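Local coordinates for aspartate aminotransferase (Plasmodium falciparum, PDB 3K7Y), which probably catalyses the pyridoxal-phosphate-dependent transfer of an amino group from L-aspartate to 2-oxoglutarate, giving oxaloacetate and L-glutamate, at residues A[170-173]-A[174-177]; A[288-291]-A[292-295]. All coordinates share one frame; numbering follows the deposited sequence.

Contact 1. Residues A[170-173]-A[174-177]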
loop_
_atom_site.group_PDB
_atom_site.type_symbol
_atom_site.label_atom_id
_atom_site.label_comp_id
_atom_site.label_asym_id
_atom_site.label_seq_id
_atom_site.Cartn_x
_atom_site.Cartn_y
_atom_site.Cartn_z
ATOM N N ASN A 170 13.982 10.383 -32.836
ATOM C CA ASN A 170 12.842 10.914 -33.586
ATOM C C ASN A 170 11.483 10.765 -32.913
ATOM O O ASN A 170 10.447 10.983 -33.533
ATOM C CB ASN A 170 12.826 10.410 -35.036
ATOM C CG ASN A 170 13.664 9.156 -35.233
ATOM O OD1 ASN A 170 14.793 9.226 -35.731
ATOM N ND2 ASN A 170 13.119 8.004 -34.836
ATOM N N ILE A 171 11.503 10.414 -31.634
ATOM C CA ILE A 171 10.297 10.367 -30.830
ATOM C C ILE A 171 10.036 11.759 -30.264
ATOM O O ILE A 171 10.819 12.232 -29.441
ATOM C CB ILE A 171 10.416 9.344 -29.668
ATOM C CG1 ILE A 171 11.611 9.676 -28.756
ATOM C CG2 ILE A 171 10.494 7.913 -30.224
ATOM C CD1 ILE A 171 11.540 9.083 -27.375
ATOM N N PRO A 172 8.919 12.408 -30.658
ATOM C CA PRO A 172 8.703 13.793 -30.279
ATOM C C PRO A 172 9.873 14.494 -29.555
ATOM O O PRO A 172 11.011 14.483 -30.045
ATOM C CB PRO A 172 7.458 13.686 -29.407
ATOM C CG PRO A 172 6.670 12.546 -30.080
ATOM C CD PRO A 172 7.625 11.796 -30.999
ATOM N N ASN A 173 9.585 15.107 -28.416
ATOM C CA ASN A 173 10.506 16.017 -27.746
ATOM C C ASN A 173 9.991 16.163 -26.340
ATOM O O ASN A 173 8.795 16.404 -26.144
ATOM C CB ASN A 173 10.467 17.400 -28.405
ATOM C CG ASN A 173 11.593 17.622 -29.388
ATOM O OD1 ASN A 173 11.383 17.609 -30.603
ATOM N ND2 ASN A 173 12.799 17.850 -28.869
ATOM N N GLY A 174 10.866 16.043 -25.350
ATOM C CA GLY A 174 10.377 15.957 -23.988
ATOM C C GLY A 174 9.364 14.821 -23.906
ATOM O O GLY A 174 8.310 14.952 -23.279
ATOM N N SER A 175 9.664 13.714 -24.573
ATOM C CA SER A 175 8.864 12.527 -24.407
ATOM C C SER A 175 9.256 11.900 -23.085
ATOM O O SER A 175 10.384 12.050 -22.606
ATOM C CB SER A 175 9.081 11.546 -25.545
ATOM O OG SER A 175 8.721 12.139 -26.781
ATOM N N SER A 176 8.299 11.220 -22.482
ATOM C CA SER A 176 8.505 10.583 -21.210
ATOM C C SER A 176 8.877 9.159 -21.528
ATOM O O SER A 176 8.170 8.492 -22.285
ATOM C CB SER A 176 7.215 10.642 -20.397
ATOM O OG SER A 176 6.536 11.867 -20.640
ATOM N N VAL A 177 9.996 8.697 -20.978
ATOM C CA VAL A 177 10.508 7.364 -21.306
ATOM C C VAL A 177 10.922 6.595 -20.062
ATOM O O VAL A 177 11.562 7.143 -19.162
ATOM C CB VAL A 177 11.708 7.424 -22.287
ATOM C CG1 VAL A 177 12.180 6.023 -22.654
ATOM C CG2 VAL A 177 11.337 8.179 -23.527
#

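Contact 2. Residues A[288-291]-A[292-295]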
loop_
_atom_site.group_PDB
_atom_site.type_symbol
_atom_site.label_atom_id
_atom_site.label_comp_id
_atom_site.label_asym_id
_atom_site.label_seq_id
_atom_site.Cartn_x
_atom_site.Cartn_y
_atom_site.Cartn_z
ATOM N N SER A 288 -0.922 6.669 3.982
ATOM C CA SER A 288 0.511 6.626 4.364
ATOM C C SER A 288 1.207 5.254 4.268
ATOM O O SER A 288 0.538 4.219 4.245
ATOM C CB SER A 288 0.752 7.262 5.750
ATOM O OG SER A 288 -0.121 6.762 6.749
ATOM N N PRO A 289 2.562 5.246 4.220
ATOM C CA PRO A 289 3.370 4.028 4.113
ATOM C C PRO A 289 3.538 3.271 5.426
ATOM O O PRO A 289 3.317 3.830 6.514
ATOM C CB PRO A 289 4.743 4.557 3.684
ATOM C CG PRO A 289 4.537 5.997 3.334
ATOM C CD PRO A 289 3.423 6.440 4.196
ATOM N N VAL A 290 3.947 2.003 5.305
ATOM C CA VAL A 290 4.227 1.111 6.443
ATOM C C VAL A 290 5.442 1.552 7.277
ATOM O O VAL A 290 6.556 1.746 6.761
ATOM C CB VAL A 290 4.358 -0.364 5.985
ATOM C CG1 VAL A 290 4.725 -1.294 7.157
ATOM C CG2 VAL A 290 3.062 -0.800 5.339
ATOM N N ILE A 291 5.203 1.717 8.571
ATOM C CA ILE A 291 6.220 2.224 9.472
ATOM C C ILE A 291 7.270 1.146 9.777
ATOM O O ILE A 291 8.461 1.439 9.849
ATOM C CB ILE A 291 5.556 2.857 10.724
ATOM C CG1 ILE A 291 6.396 4.021 11.279
ATOM C CG2 ILE A 291 5.115 1.797 11.719
ATOM C CD1 ILE A 291 6.893 3.857 12.669
ATOM N N HIS A 292 6.834 -0.105 9.890
ATOM C CA HIS A 292 7.758 -1.210 10.131
ATOM C C HIS A 292 8.815 -1.311 9.055
ATOM O O HIS A 292 10.006 -1.340 9.350
ATOM C CB HIS A 292 7.018 -2.543 10.231
ATOM C CG HIS A 292 7.910 -3.739 10.090
ATOM N ND1 HIS A 292 8.619 -4.270 11.147
ATOM C CD2 HIS A 292 8.212 -4.503 9.011
ATOM C CE1 HIS A 292 9.304 -5.319 10.732
ATOM N NE2 HIS A 292 9.078 -5.479 9.439
ATOM N N THR A 293 8.377 -1.377 7.806
ATOM C CA THR A 293 9.310 -1.583 6.718
ATOM C C THR A 293 10.176 -0.345 6.564
ATOM O O THR A 293 11.301 -0.428 6.119
ATOM C CB THR A 293 8.631 -2.092 5.411
ATOM O OG1 THR A 293 7.806 -1.074 4.850
ATOM C CG2 THR A 293 7.746 -3.299 5.707
ATOM N N ASN A 294 9.673 0.800 7.003
ATOM C CA ASN A 294 10.501 1.994 7.048
ATOM C C ASN A 294 11.638 1.826 8.025
ATOM O O ASN A 294 12.792 2.028 7.675
ATOM C CB ASN A 294 9.688 3.220 7.439
ATOM C CG ASN A 294 10.543 4.462 7.576
ATOM O OD1 ASN A 294 11.466 4.507 8.392
ATOM N ND2 ASN A 294 10.238 5.484 6.777
ATOM N N ARG A 295 11.294 1.466 9.256
ATOM C CA ARG A 295 12.279 1.194 10.312
ATOM C C ARG A 295 13.315 0.106 9.944
ATOM O O ARG A 295 14.514 0.348 10.066
ATOM C CB ARG A 295 11.576 0.865 11.635
ATOM C CG ARG A 295 10.786 2.043 12.230
ATOM C CD ARG A 295 9.848 1.616 13.367
ATOM N NE ARG A 295 9.411 2.765 14.163
ATOM C CZ ARG A 295 8.528 2.715 15.160
ATOM N NH1 ARG A 295 7.956 1.572 15.505
ATOM N NH2 ARG A 295 8.213 3.825 15.818
#

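Contact 1. Residues A[170-173]-A[174-177]
I171 and S175 face each other across the turn that leads from helix 161-170 into strand 176-179, an alpha-to-beta connection leading into the large mixed sheet of this aminotransferase. The buried side of the turn is apolar and is built around the end of the I171 side chain. Its CD1 lies against the CB of S175 at 3.9 Å and meets CG2 of V177, on strand 176-179, at 4.0 Å. With CG1 of I171 between its backbone N and carbonyl carbon (chi1 58°) and the next torsion near anti, CD1 is carried toward S175 and V177. Y126 of the neighbouring strand 124-128 packs against I171, S175 and V177 alike, so the patch continues into the sheet.

On the outer side the contact thins out. P172 and N173 are exposed, and G174 takes the bend with a positive phi of 54°. The side chain of N173 leads away from the following residues, and K206 gathers the polar groups here, with a hydrogen bond from its NZ to the O of P172 and a weak one to OD1 of N173. Between the two sides stands the hydroxyl of S175. It makes a weak hydrogen bond to the carbonyl of I171, an oxygen that also takes a weak hydrogen bond from H208 NE2, while CB of P172 lies 3.3 Å from S175 OG.

Contact 2. Residues A[288-291]-A[292-295]
The carbonyl of I291 accepts the amide of R295 in a nearly straight hydrogen bond, R295 N to I291 O 2.9 Å with an angle of 173° at the hydrogen, in the first turn of helix 291-302. V290 is the N-cap residue, and N294 N donates to V290 O over a longer 3.3 Å. That second bond is more bent, 143° at the hydrogen, and its donor is tilted well out of the carbonyl plane. Q102 of strand 98-104 adds a further bond to the same oxygen through its NE2, tying the helix start to the large sheet.

The polar ends of N294 and R295 find their partners beyond this turn. N294 ND2 binds T74 OG1 and Q102 OE1, two acceptors that fix the rotation of the buried amide, and R295 NH2 binds the carbonyl of E65. From the second subunit, E256 OE1 takes the amide of H292, an N-H of the first turn, and H292 stacks on H292 of that subunit; this helix start is therefore part of the dimer interface.

Packing completes the turn in two patches. On one flank CG1 of V290, anti to its backbone N (chi1 177°), reaches CB of H292 at 4.0 Å and CG2 of T293 at 3.9 Å, while the hydroxyl of T293 turns back alongside CB of V290. On the other flank the side chains of I291 and R295 cross obliquely. The arginine runs extended from CG to NE, and its guanidinium presents one face to I291, whose CD1 lies over that face, offset toward the rim.

How the contacts relate
Contact 1 closes before contact 2 opens along the chain, and the two do not touch: their centres are 36 Å apart and their nearest atoms about 24 Å. The large mixed sheet relates them. Contact 1 runs into strand 176-179 within it, whereas contact 2 packs a helix start against strand 98-104, at one edge of that sheet. Residues 170-177 meet no other chain of the assembly, with the side chain of V177 about 14 Å from a bound pyridoxal phosphate, while residues 288-295 lie at the dimer interface, where the side chain of T293 is about 6 Å from that of R257, which binds the cofactor. One lies where a loop enters the sheet of a single subunit; the other helps join the two subunits.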